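Local coordinates for Ice-binding protein (Flavobacteriaceae bacterium, PDB 5UYT) that binds ice and acts as a bacterial antifreeze protein, probably by attaching to ice crystals and checking their growth, at residues A[95-101]-A[121-127]; A[159-164]-A[179-184]; A[101-107]-A[128-134]; A[15-21]-A[186-192]. One frame throughout, in Å; residues are numbered along the deposited sequence. Where two conformers were deposited one is given.

How the contacts relate
All four contacts join successive or closing rungs of the right-handed beta-solenoid formed by the first ice-binding-like domain. Contacts 1 and 3 follow one another round the same pair of coils, share Ala-101 and have centres about 14 Å apart. Contact 3 touches contact 2, about 11 Å away between centres, through Thr-160 OG1, 2.7 Å from Ser-129 OG, and through Val-161 N, 2.8 Å from Thr-133 O. Contact 1 only brushes contact 2, Leu-127 CD2 lying 4.3 Å from Met-162 CE. Contact 4 stands apart from contact 1, with nearest atoms about 10 Å away, but shares strand 180-187 with contact 2; it sets the chain's early residues 15-21 beside 186-192, 165 residues later.

Contact 1 (A[95-101]-A[121-127]); sequences YFIGQGA and FKIQGAL
Tyr-95 lies alongside Phe-121 and Ile-97 alongside Ile-123, matching positions on neighbouring rungs of a right-handed beta-solenoid. The short strand segments 95-97 and 121-123 run parallel, 4.8 Å apart at closest approach. Backbone bonds tie them: Lys-122 N to Tyr-95 O at 2.8 Å, then Ile-97 N to Lys-122 O and Gln-124 N to Ile-97 O. Past the corner at Gly-98 to Gly-100, where Gly-125 lies so close to the chain above that a CB would collide with Gly-100 N, the ladder resumes with Ala-101 N on Ala-126 O at 2.8 Å.

Aromatic contact comes next. The rings of Tyr-95 and Phe-121 point the same way with planes 23° apart but slid so far that they barely overlap, leaving Phe-121 CE1 3.8 Å from Tyr-95 CD2. Trp-148 stacks on Phe-121 from the following rung. Cut back to an alanine, Phe-121 would probably leave a gap in this column, with both the Tyr-95 and the Trp-148 ring missing a neighbour.

Among the polar ends, Lys-122 puts NZ on the carbonyls of Asn-72 and Ala-74, at the end of helix 55-73, and Gln-124 OE1 accepts from Lys-149.

The apolar packing finishes the contact. Gln-124 CG, set beside the backbone N by the first torsion (-46°), comes within 3.5 Å of Phe-96 CE1. Ile-97 and Ile-123 lie side by side, and their CD1 methyls meet at 3.5 Å.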
loop_
_atom_site.group_PDB
_atom_site.type_symbol
_atom_site.label_atom_id
_atom_site.label_comp_id
_atom_site.label_asym_id
_atom_site.label_seq_id
_atom_site.Cartn_x
_atom_site.Cartn_y
_atom_site.Cartn_z
ATOM N N TYR A 95 -4.848 -11.681 -30.297
ATOM C CA TYR A 95 -5.839 -10.989 -31.120
ATOM C C TYR A 95 -5.205 -9.858 -31.922
ATOM O O TYR A 95 -4.606 -8.953 -31.358
ATOM C CB TYR A 95 -6.989 -10.475 -30.225
ATOM C CG TYR A 95 -7.759 -11.632 -29.594
ATOM C CD1 TYR A 95 -8.653 -12.394 -30.355
ATOM C CD2 TYR A 95 -7.562 -11.995 -28.255
ATOM C CE1 TYR A 95 -9.343 -13.468 -29.799
ATOM C CE2 TYR A 95 -8.245 -13.059 -27.699
ATOM C CZ TYR A 95 -9.136 -13.796 -28.476
ATOM O OH TYR A 95 -9.821 -14.868 -27.935
ATOM N N PHE A 96 -5.346 -9.929 -33.244
ATOM C CA PHE A 96 -4.766 -8.935 -34.145
ATOM C C PHE A 96 -5.843 -7.951 -34.601
ATOM O O PHE A 96 -6.899 -8.347 -35.132
ATOM C CB PHE A 96 -4.085 -9.624 -35.351
ATOM C CG PHE A 96 -3.616 -8.675 -36.429
ATOM C CD1 PHE A 96 -2.369 -8.066 -36.350
ATOM C CD2 PHE A 96 -4.419 -8.410 -37.543
ATOM C CE1 PHE A 96 -1.932 -7.203 -37.350
ATOM C CE2 PHE A 96 -3.994 -7.544 -38.537
ATOM C CZ PHE A 96 -2.746 -6.940 -38.444
ATOM N N ILE A 97 -5.582 -6.670 -34.375
ATOM C CA ILE A 97 -6.445 -5.611 -34.885
ATOM C C ILE A 97 -5.577 -4.697 -35.753
ATOM O O ILE A 97 -4.771 -3.929 -35.228
ATOM C CB ILE A 97 -7.116 -4.802 -33.743
ATOM C CG1 ILE A 97 -7.916 -5.739 -32.819
ATOM C CG2 ILE A 97 -8.016 -3.725 -34.347
ATOM C CD1 ILE A 97 -8.557 -5.073 -31.625
ATOM N N GLY A 98 -5.748 -4.775 -37.078
ATOM C CA GLY A 98 -4.814 -4.127 -38.016
ATOM C C GLY A 98 -5.094 -2.660 -38.297
ATOM O O GLY A 98 -4.986 -2.205 -39.439
ATOM N N GLN A 99 -5.437 -1.923 -37.244
ATOM C CA GLN A 99 -5.794 -0.498 -37.307
ATOM C C GLN A 99 -5.946 -0.029 -35.862
ATOM O O GLN A 99 -5.794 -0.834 -34.936
ATOM C CB GLN A 99 -7.104 -0.295 -38.092
ATOM C CG GLN A 99 -8.322 -0.980 -37.462
ATOM C CD GLN A 99 -9.546 -0.961 -38.356
ATOM O OE1 GLN A 99 -10.167 0.090 -38.565
ATOM N NE2 GLN A 99 -9.912 -2.131 -38.884
ATOM N N GLY A 100 -6.235 1.258 -35.653
ATOM C CA GLY A 100 -6.530 1.770 -34.309
ATOM C C GLY A 100 -7.810 1.149 -33.759
ATOM O O GLY A 100 -8.772 0.880 -34.516
ATOM N N ALA A 101 -7.818 0.915 -32.452
ATOM C CA ALA A 101 -8.936 0.247 -31.789
ATOM C C ALA A 101 -9.641 1.181 -30.784
ATOM O O ALA A 101 -9.075 2.161 -30.309
ATOM C CB ALA A 101 -8.454 -1.022 -31.091
ATOM N N PHE A 121 -3.272 -8.516 -27.064
ATOM C CA PHE A 121 -3.931 -7.704 -28.073
ATOM C C PHE A 121 -2.881 -6.930 -28.848
ATOM O O PHE A 121 -2.106 -6.162 -28.271
ATOM C CB PHE A 121 -4.940 -6.769 -27.420
ATOM C CG PHE A 121 -6.050 -7.504 -26.740
ATOM C CD1 PHE A 121 -7.179 -7.872 -27.456
ATOM C CD2 PHE A 121 -5.966 -7.843 -25.386
ATOM C CE1 PHE A 121 -8.218 -8.560 -26.836
ATOM C CE2 PHE A 121 -6.999 -8.532 -24.756
ATOM C CZ PHE A 121 -8.126 -8.900 -25.496
ATOM N N LYS A 122 -2.826 -7.199 -30.146
ATOM C CA LYS A 122 -1.909 -6.515 -31.049
ATOM C C LYS A 122 -2.669 -5.395 -31.750
ATOM O O LYS A 122 -3.430 -5.634 -32.695
ATOM C CB LYS A 122 -1.304 -7.510 -32.035
ATOM C CG LYS A 122 -0.507 -8.591 -31.324
ATOM C CD LYS A 122 0.055 -9.625 -32.280
ATOM C CE LYS A 122 1.449 -9.263 -32.776
ATOM N NZ LYS A 122 1.915 -10.292 -33.751
ATOM N N ILE A 123 -2.480 -4.172 -31.260
ATOM C CA ILE A 123 -3.215 -3.022 -31.794
ATOM C C ILE A 123 -2.320 -2.199 -32.729
ATOM O O ILE A 123 -1.417 -1.504 -32.264
ATOM C CB ILE A 123 -3.769 -2.106 -30.668
ATOM C CG1 ILE A 123 -4.536 -2.885 -29.548
ATOM C CG2 ILE A 123 -4.575 -0.954 -31.265
ATOM C CD1 ILE A 123 -5.646 -3.805 -30.048
ATOM N N GLN A 124 -2.570 -2.280 -34.043
ATOM C CA GLN A 124 -1.698 -1.634 -35.038
ATOM C C GLN A 124 -2.188 -0.218 -35.323
ATOM O O GLN A 124 -2.617 0.107 -36.437
ATOM C CB GLN A 124 -1.622 -2.458 -36.336
ATOM C CG GLN A 124 -1.404 -3.942 -36.082
ATOM C CD GLN A 124 -0.116 -4.199 -35.339
ATOM O OE1 GLN A 124 -0.118 -4.586 -34.175
ATOM N NE2 GLN A 124 0.998 -3.959 -36.015
ATOM N N GLY A 125 -2.117 0.614 -34.294
ATOM C CA GLY A 125 -2.704 1.934 -34.319
ATOM C C GLY A 125 -2.912 2.350 -32.889
ATOM O O GLY A 125 -2.405 1.699 -31.975
ATOM N N ALA A 126 -3.650 3.438 -32.687
ATOM C CA ALA A 126 -3.910 3.945 -31.334
ATOM C C ALA A 126 -4.985 3.100 -30.627
ATOM O O ALA A 126 -5.729 2.338 -31.275
ATOM C CB ALA A 126 -4.320 5.411 -31.395
ATOM N N LEU A 127 -5.054 3.223 -29.304
ATOM C CA LEU A 127 -6.106 2.577 -28.529
ATOM C C LEU A 127 -6.778 3.628 -27.645
ATOM O O LEU A 127 -6.106 4.292 -26.875
ATOM C CB LEU A 127 -5.536 1.435 -27.696
ATOM C CG LEU A 127 -6.476 0.742 -26.702
ATOM C CD1 LEU A 127 -7.553 -0.078 -27.417
ATOM C CD2 LEU A 127 -5.664 -0.126 -25.745
#

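Contact 2 (A[159-164]-A[179-184]); sequences NTVMKG and VSLEGR
Met-162 N gives its hydrogen to Ser-180 O at 2.8 Å in a nearly straight bond (173°), and Ser-180 N reaches back to Thr-160 O in the same way. This is the parallel ladder between two neighbouring rungs of the beta-solenoid. It runs on through Glu-182 N to Met-162 O and Gly-164 N to Glu-182 O. At the corner it ends less regularly: Arg-184 N meets Gly-164 O at 3.1 Å from above the carbonyl plane. Here the two glycines come close together, and a CB on Gly-183 would run into Gly-164 O.

On the buried side Met-162 and Leu-181 lie alongside each other, with Met-162 CG 3.7 Å from Leu-181 CD1. The same methyl lies 3.6 Å from Gly-164 O, at the turn of the chain.

Lys-163 and Glu-182 sit on the other, partly exposed side, together with Val-161 and Ser-180, and their chains cross obliquely. A bend at the second torsion of Lys-163 (-71°) folds its chain over toward Glu-182, which extends straight out, and NZ bonds OE1 at 2.9 Å through the anti lone pair, the one turned away from OE2. Lys-163 CD also runs close to OE1, at 3.5 Å. Exchanged for a methionine, Lys-163 would probably leave the Glu-182 carboxylate without this positive mate.

The pair is partly exposed, so solvent would probably weaken the attraction between these opposite charges on adjacent rungs.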
loop_
_atom_site.group_PDB
_atom_site.type_symbol
_atom_site.label_atom_id
_atom_site.label_comp_id
_atom_site.label_asym_id
_atom_site.label_seq_id
_atom_site.Cartn_x
_atom_site.Cartn_y
_atom_site.Cartn_z
ATOM N N ASN A 159 -13.106 7.356 -15.918
ATOM C CA ASN A 159 -13.663 6.168 -15.227
ATOM C C ASN A 159 -13.513 4.831 -15.990
ATOM O O ASN A 159 -14.272 3.896 -15.732
ATOM C CB ASN A 159 -15.112 6.407 -14.795
ATOM C CG ASN A 159 -15.245 7.596 -13.866
ATOM O OD1 ASN A 159 -14.443 7.779 -12.961
ATOM N ND2 ASN A 159 -16.217 8.443 -14.128
ATOM N N THR A 160 -12.534 4.724 -16.886
ATOM C CA THR A 160 -12.285 3.440 -17.560
ATOM C C THR A 160 -11.698 2.428 -16.579
ATOM O O THR A 160 -10.699 2.726 -15.904
ATOM C CB THR A 160 -11.353 3.600 -18.786
ATOM O OG1 THR A 160 -12.051 4.352 -19.780
ATOM C CG2 THR A 160 -10.957 2.227 -19.377
ATOM N N VAL A 161 -12.319 1.257 -16.485
ATOM C CA VAL A 161 -11.748 0.146 -15.719
ATOM C C VAL A 161 -10.943 -0.717 -16.689
ATOM O O VAL A 161 -11.504 -1.280 -17.659
ATOM C CB VAL A 161 -12.837 -0.678 -15.039
ATOM C CG1 VAL A 161 -12.223 -1.937 -14.402
ATOM C CG2 VAL A 161 -13.574 0.187 -14.012
ATOM N N MET A 162 -9.634 -0.780 -16.472
ATOM C CA MET A 162 -8.719 -1.438 -17.411
ATOM C C MET A 162 -7.917 -2.554 -16.729
ATOM O O MET A 162 -7.619 -2.484 -15.544
ATOM C CB MET A 162 -7.776 -0.400 -18.051
ATOM C CG MET A 162 -6.912 -0.911 -19.212
ATOM S SD MET A 162 -7.905 -1.494 -20.603
ATOM C CE MET A 162 -6.567 -1.492 -21.815
ATOM N N LYS A 163 -7.589 -3.594 -17.504
ATOM C CA LYS A 163 -6.819 -4.727 -17.018
ATOM C C LYS A 163 -5.647 -4.981 -17.936
ATOM O O LYS A 163 -5.770 -4.920 -19.174
ATOM C CB LYS A 163 -7.665 -6.006 -16.973
ATOM C CG LYS A 163 -8.974 -5.872 -16.216
ATOM C CD LYS A 163 -8.702 -5.744 -14.722
ATOM C CE LYS A 163 -10.010 -5.601 -13.955
ATOM N NZ LYS A 163 -9.704 -5.263 -12.543
ATOM N N GLY A 164 -4.511 -5.279 -17.312
ATOM C CA GLY A 164 -3.360 -5.769 -18.028
ATOM C C GLY A 164 -2.202 -4.823 -18.195
ATOM O O GLY A 164 -2.247 -3.649 -17.824
ATOM N N VAL A 179 -9.743 6.704 -14.014
ATOM C CA VAL A 179 -9.278 5.440 -14.592
ATOM C C VAL A 179 -8.789 4.520 -13.477
ATOM O O VAL A 179 -8.109 4.971 -12.533
ATOM C CB VAL A 179 -8.180 5.643 -15.648
ATOM C CG1 VAL A 179 -7.415 4.344 -15.931
ATOM C CG2 VAL A 179 -8.787 6.170 -16.943
ATOM N N SER A 180 -9.153 3.245 -13.581
ATOM C CA SER A 180 -8.758 2.255 -12.597
ATOM C C SER A 180 -8.101 1.106 -13.353
ATOM O O SER A 180 -8.782 0.371 -14.063
ATOM C CB SER A 180 -9.986 1.758 -11.834
ATOM O OG SER A 180 -9.542 0.931 -10.790
ATOM N N LEU A 181 -6.788 0.961 -13.181
ATOM C CA LEU A 181 -6.006 -0.024 -13.916
ATOM C C LEU A 181 -5.385 -1.055 -12.971
ATOM O O LEU A 181 -4.561 -0.711 -12.117
ATOM C CB LEU A 181 -4.912 0.692 -14.719
ATOM C CG LEU A 181 -3.842 -0.143 -15.461
ATOM C CD1 LEU A 181 -4.497 -1.182 -16.362
ATOM C CD2 LEU A 181 -2.859 0.736 -16.253
ATOM N N GLU A 182 -5.806 -2.308 -13.109
ATOM C CA GLU A 182 -5.102 -3.428 -12.461
ATOM C C GLU A 182 -4.186 -3.895 -13.585
ATOM O O GLU A 182 -4.629 -4.572 -14.509
ATOM C CB GLU A 182 -6.090 -4.533 -12.054
ATOM C CG GLU A 182 -5.426 -5.723 -11.362
ATOM C CD GLU A 182 -6.341 -6.949 -11.210
ATOM O OE1 GLU A 182 -7.536 -6.924 -11.593
ATOM O OE2 GLU A 182 -5.858 -7.964 -10.695
ATOM N N GLY A 183 -2.914 -3.515 -13.517
ATOM C CA GLY A 183 -2.047 -3.633 -14.684
ATOM C C GLY A 183 -0.936 -2.603 -14.598
ATOM O O GLY A 183 -0.598 -2.102 -13.521
ATOM N N ARG A 184 -0.386 -2.262 -15.754
ATOM C CA ARG A 184 0.739 -1.338 -15.831
ATOM C C ARG A 184 0.564 -0.462 -17.059
ATOM O O ARG A 184 -0.018 -0.912 -18.070
ATOM C CB ARG A 184 2.063 -2.122 -15.962
ATOM C CG ARG A 184 2.430 -2.953 -14.732
ATOM C CD ARG A 184 3.651 -3.833 -15.020
ATOM N NE ARG A 184 4.021 -4.645 -13.846
ATOM C CZ ARG A 184 3.625 -5.906 -13.639
ATOM N NH1 ARG A 184 2.855 -6.523 -14.526
ATOM N NH2 ARG A 184 4.003 -6.565 -12.533
#

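Contact 3 (A[101-107]-A[128-134]); sequences ASLSGTL and SSAANTQ
Ser-128 opens the ladder on both sides: its N bonds Ala-101 O at 3.2 Å, and its O takes the hydrogen of Leu-103 N at 2.8 Å. Ser-129 follows with CB 3.9 Å from Leu-103 CB, while its OG turns to Thr-160 OG1 and Ala-157 N on the next coil of the beta-solenoid. Ala-130 N closes this first ladder on Leu-103 O.

From Ala-130 the chain swings out in a type II turn to Thr-133, two residues longer than the corner above, so the register shifts by two. Ala-131 O holds a water that also accepts from Gly-105 N and bridges the widened corner. At Thr-133 the side chain folds back: OG1, anti to its carbonyl carbon (chi1 -64°), donates to Ala-130 O at 2.6 Å, joined there by Thr-133 N from the same face. Its CG2 lies 3.7 Å from Leu-103 CB.

Gln-134 then restarts the parallel pairing, its N on Gly-105 O and its O taking Leu-107 N, both at 2.9 Å. Two donors thus serve Ala-130 O, and the shared water serves Ala-131 O and Gly-105 N, where the ladder is broken.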
loop_
_atom_site.group_PDB
_atom_site.type_symbol
_atom_site.label_atom_id
_atom_site.label_comp_id
_atom_site.label_asym_id
_atom_site.label_seq_id
_atom_site.Cartn_x
_atom_site.Cartn_y
_atom_site.Cartn_z
ATOM N N ALA A 101 -7.818 0.915 -32.452
ATOM C CA ALA A 101 -8.936 0.247 -31.789
ATOM C C ALA A 101 -9.641 1.181 -30.784
ATOM O O ALA A 101 -9.075 2.161 -30.309
ATOM C CB ALA A 101 -8.454 -1.022 -31.091
ATOM N N SER A 102 -10.895 0.880 -30.486
ATOM C CA SER A 102 -11.602 1.645 -29.474
ATOM C C SER A 102 -12.430 0.735 -28.589
ATOM O O SER A 102 -13.238 -0.094 -29.063
ATOM C CB SER A 102 -12.464 2.746 -30.087
ATOM O OG SER A 102 -13.427 2.187 -30.958
ATOM N N LEU A 103 -12.216 0.903 -27.294
ATOM C CA LEU A 103 -12.955 0.139 -26.287
ATOM C C LEU A 103 -14.205 0.896 -25.892
ATOM O O LEU A 103 -14.213 2.147 -25.812
ATOM C CB LEU A 103 -12.074 -0.106 -25.033
ATOM C CG LEU A 103 -10.895 -1.081 -25.188
ATOM C CD1 LEU A 103 -9.905 -0.847 -24.058
ATOM C CD2 LEU A 103 -11.376 -2.528 -25.140
ATOM N N SER A 104 -15.269 0.146 -25.662
ATOM C CA SER A 104 -16.534 0.743 -25.336
ATOM C C SER A 104 -17.321 -0.277 -24.526
ATOM O O SER A 104 -17.178 -1.467 -24.746
ATOM C CB SER A 104 -17.246 1.086 -26.654
ATOM O OG SER A 104 -18.530 1.570 -26.413
ATOM N N GLY A 105 -18.144 0.182 -23.591
ATOM C CA GLY A 105 -19.044 -0.703 -22.864
ATOM C C GLY A 105 -18.214 -1.693 -22.072
ATOM O O GLY A 105 -17.149 -1.337 -21.553
ATOM N N THR A 106 -18.672 -2.943 -21.996
ATOM C CA THR A 106 -17.993 -3.966 -21.224
ATOM C C THR A 106 -17.231 -4.951 -22.137
ATOM O O THR A 106 -17.750 -5.354 -23.186
ATOM C CB THR A 106 -19.029 -4.694 -20.339
ATOM O OG1 THR A 106 -19.807 -3.719 -19.611
ATOM C CG2 THR A 106 -18.352 -5.603 -19.374
ATOM N N LEU A 107 -16.015 -5.326 -21.741
ATOM C CA LEU A 107 -15.279 -6.393 -22.401
ATOM C C LEU A 107 -14.935 -7.405 -21.325
ATOM O O LEU A 107 -14.328 -7.034 -20.319
ATOM C CB LEU A 107 -13.975 -5.878 -23.042
ATOM C CG LEU A 107 -13.150 -6.971 -23.741
ATOM C CD1 LEU A 107 -13.898 -7.555 -24.936
ATOM C CD2 LEU A 107 -11.782 -6.459 -24.176
ATOM N N SER A 128 -8.090 3.788 -27.795
ATOM C CA SER A 128 -8.873 4.755 -27.023
ATOM C C SER A 128 -9.995 4.013 -26.354
ATOM O O SER A 128 -10.404 2.955 -26.837
ATOM C CB SER A 128 -9.496 5.797 -27.947
ATOM O OG SER A 128 -8.499 6.688 -28.380
ATOM N N SER A 129 -10.492 4.534 -25.241
ATOM C CA SER A 129 -11.740 4.005 -24.685
ATOM C C SER A 129 -12.749 5.144 -24.559
ATOM O O SER A 129 -12.360 6.328 -24.498
ATOM C CB SER A 129 -11.509 3.370 -23.306
ATOM O OG SER A 129 -11.105 4.359 -22.351
ATOM N N ALA A 130 -14.026 4.770 -24.527
ATOM C CA ALA A 130 -15.122 5.679 -24.200
ATOM C C ALA A 130 -15.252 5.788 -22.686
ATOM O O ALA A 130 -14.809 4.883 -21.964
ATOM C CB ALA A 130 -16.422 5.157 -24.811
ATOM N N ALA A 131 -15.836 6.880 -22.195
ATOM C CA ALA A 131 -16.025 7.033 -20.744
ATOM C C ALA A 131 -16.782 5.825 -20.220
ATOM O O ALA A 131 -17.706 5.319 -20.895
ATOM C CB ALA A 131 -16.773 8.327 -20.433
ATOM N N ASN A 132 -16.354 5.339 -19.049
ATOM C CA ASN A 132 -17.060 4.278 -18.280
ATOM C C ASN A 132 -16.914 2.895 -18.870
ATOM O O ASN A 132 -17.613 1.977 -18.444
ATOM C CB ASN A 132 -18.551 4.595 -18.116
ATOM C CG ASN A 132 -18.800 5.998 -17.613
ATOM O OD1 ASN A 132 -18.262 6.397 -16.591
ATOM N ND2 ASN A 132 -19.591 6.766 -18.355
ATOM N N THR A 133 -16.001 2.735 -19.831
ATOM C CA THR A 133 -15.632 1.422 -20.346
ATOM C C THR A 133 -15.157 0.536 -19.207
ATOM O O THR A 133 -14.432 1.008 -18.325
ATOM C CB THR A 133 -14.468 1.564 -21.336
ATOM O OG1 THR A 133 -14.914 2.330 -22.465
ATOM C CG2 THR A 133 -13.939 0.183 -21.807
ATOM N N GLN A 134 -15.509 -0.748 -19.244
ATOM C CA GLN A 134 -14.996 -1.690 -18.223
ATOM C C GLN A 134 -14.466 -2.985 -18.815
ATOM O O GLN A 134 -15.201 -3.716 -19.489
ATOM C CB GLN A 134 -16.074 -1.989 -17.207
ATOM C CG GLN A 134 -16.432 -0.761 -16.390
ATOM C CD GLN A 134 -17.240 -1.106 -15.167
ATOM O OE1 GLN A 134 -17.967 -0.268 -14.651
ATOM N NE2 GLN A 134 -17.107 -2.333 -14.684
HETATM O O HOH W 1 -18.521 2.984 -22.375
#

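Contact 4 (A[15-21]-A[186-192]); sequences FTTAGAV and LSTTGAI
Thr-16 turns its hydroxyl toward the chain below and donates from OG1 to Gly-190 O at 2.7 Å. With OG1 opposite the backbone N (chi1 -177°), the same oxygen is placed to accept from Ala-18 N, making an ST turn, so one buried hydroxyl both shapes its own corner and bonds the next. Ser-187 lies beneath it with CB 3.6 Å from Thr-16 OG1, its own OG going to Ala-171 O. Beyond Thr-16, Ile-192 pushes its CD1 up to Phe-15 O at 3.2 Å, a tight fit, and also meets Thr-16 CB.

The opposite side of the strands carries Phe-15 and Leu-186, whose CB and CD2 touch at 3.9 Å; helix 55-73 covers both. These are rungs of the right-handed beta-solenoid, and here the chain's early residues are inserted next to a coil formed far later in sequence. Parallel backbone bonds link them: Ser-187 N to Phe-15 O, Thr-17 N to Ser-187 O, then, across the corner, Gly-190 N to Ala-18 O at 2.7 Å and Ile-192 N to Ala-20 O.

At the corner's outside, Thr-17 sets CB 3.3 Å from Thr-188 O, and Ala-18 meets Thr-189 CB to CB at 3.6 Å. A CB on Gly-19 would collide with Gly-190 C. Val-21 ends the contact, CG2 lying 4.2 Å from Ile-192 CB.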
loop_
_atom_site.group_PDB
_atom_site.type_symbol
_atom_site.label_atom_id
_atom_site.label_comp_id
_atom_site.label_asym_id
_atom_site.label_seq_id
_atom_site.Cartn_x
_atom_site.Cartn_y
_atom_site.Cartn_z
ATOM N N PHE A 15 5.698 3.457 -16.182
ATOM C CA PHE A 15 7.081 3.579 -16.610
ATOM C C PHE A 15 7.197 3.976 -18.076
ATOM O O PHE A 15 6.505 3.417 -18.934
ATOM C CB PHE A 15 7.865 2.277 -16.391
ATOM C CG PHE A 15 9.259 2.332 -16.963
ATOM C CD1 PHE A 15 10.275 2.981 -16.269
ATOM C CD2 PHE A 15 9.546 1.783 -18.207
ATOM C CE1 PHE A 15 11.550 3.072 -16.805
ATOM C CE2 PHE A 15 10.825 1.869 -18.758
ATOM C CZ PHE A 15 11.831 2.514 -18.053
ATOM N N THR A 16 8.080 4.932 -18.344
ATOM C CA THR A 16 8.486 5.211 -19.726
ATOM C C THR A 16 10.000 5.182 -19.876
ATOM O O THR A 16 10.752 5.633 -18.998
ATOM C CB THR A 16 7.893 6.526 -20.299
ATOM O OG1 THR A 16 8.313 6.653 -21.663
ATOM C CG2 THR A 16 8.348 7.778 -19.534
ATOM N N THR A 17 10.439 4.615 -20.987
ATOM C CA THR A 17 11.846 4.606 -21.343
ATOM C C THR A 17 12.344 6.034 -21.632
ATOM O O THR A 17 13.513 6.363 -21.398
ATOM C CB THR A 17 12.044 3.635 -22.526
ATOM O OG1 THR A 17 11.847 2.308 -22.020
ATOM C CG2 THR A 17 13.440 3.764 -23.184
ATOM N N ALA A 18 11.453 6.894 -22.116
ATOM C CA ALA A 18 11.836 8.267 -22.425
ATOM C C ALA A 18 10.620 9.180 -22.439
ATOM O O ALA A 18 9.705 8.998 -23.242
ATOM C CB ALA A 18 12.579 8.336 -23.753
ATOM N N GLY A 19 10.613 10.161 -21.544
ATOM C CA GLY A 19 9.563 11.169 -21.528
ATOM C C GLY A 19 9.153 11.558 -20.127
ATOM O O GLY A 19 9.603 10.963 -19.153
ATOM N N ALA A 20 8.294 12.565 -20.036
ATOM C CA ALA A 20 7.800 13.035 -18.742
ATOM C C ALA A 20 6.709 12.128 -18.198
ATOM O O ALA A 20 5.935 11.545 -18.959
ATOM C CB ALA A 20 7.281 14.453 -18.864
ATOM N N VAL A 21 6.672 12.000 -16.876
ATOM C CA VAL A 21 5.619 11.277 -16.178
ATOM C C VAL A 21 5.002 12.256 -15.169
ATOM O O VAL A 21 5.694 12.760 -14.269
ATOM C CB VAL A 21 6.193 10.032 -15.480
ATOM C CG1 VAL A 21 5.124 9.320 -14.653
ATOM C CG2 VAL A 21 6.803 9.092 -16.504
ATOM N N LEU A 186 3.096 1.192 -19.551
ATOM C CA LEU A 186 4.499 1.113 -19.938
ATOM C C LEU A 186 4.660 1.653 -21.354
ATOM O O LEU A 186 3.976 1.181 -22.266
ATOM C CB LEU A 186 4.961 -0.355 -19.922
ATOM C CG LEU A 186 4.694 -1.183 -18.650
ATOM C CD1 LEU A 186 5.000 -2.652 -18.935
ATOM C CD2 LEU A 186 5.523 -0.670 -17.479
ATOM N N SER A 187 5.567 2.615 -21.535
ATOM C CA SER A 187 5.908 3.130 -22.882
ATOM C C SER A 187 7.379 2.899 -23.237
ATOM O O SER A 187 8.272 3.150 -22.420
ATOM C CB SER A 187 5.594 4.624 -23.001
ATOM O OG SER A 187 6.071 5.150 -24.265
ATOM N N THR A 188 7.634 2.468 -24.480
ATOM C CA THR A 188 9.005 2.278 -24.989
ATOM C C THR A 188 9.682 3.595 -25.368
ATOM O O THR A 188 10.876 3.611 -25.616
ATOM C CB THR A 188 9.043 1.360 -26.225
ATOM O OG1 THR A 188 8.206 1.922 -27.235
ATOM C CG2 THR A 188 8.536 -0.031 -25.879
ATOM N N THR A 189 8.885 4.660 -25.482
ATOM C CA THR A 189 9.283 6.085 -25.362
ATOM C C THR A 189 8.014 6.883 -25.663
ATOM O O THR A 189 7.260 6.546 -26.602
ATOM C CB THR A 189 10.548 6.626 -26.186
ATOM O OG1 THR A 189 10.167 7.599 -27.165
ATOM C CG2 THR A 189 11.444 5.578 -26.778
ATOM N N GLY A 190 7.777 7.908 -24.847
ATOM C CA GLY A 190 6.568 8.720 -24.872
ATOM C C GLY A 190 6.174 9.131 -23.462
ATOM O O GLY A 190 6.461 8.410 -22.494
ATOM N N ALA A 191 5.485 10.268 -23.327
ATOM C CA ALA A 191 5.066 10.764 -21.998
ATOM C C ALA A 191 3.962 9.903 -21.366
ATOM O O ALA A 191 3.228 9.197 -22.071
ATOM C CB ALA A 191 4.610 12.213 -22.101
ATOM N N ILE A 192 3.863 9.936 -20.035
ATOM C CA ILE A 192 2.728 9.320 -19.346
ATOM C C ILE A 192 2.043 10.419 -18.534
ATOM O O ILE A 192 2.682 11.080 -17.721
ATOM C CB ILE A 192 3.172 8.150 -18.427
ATOM C CG1 ILE A 192 3.796 7.033 -19.280
ATOM C CG2 ILE A 192 1.981 7.644 -17.587
ATOM C CD1 ILE A 192 4.496 5.929 -18.499
#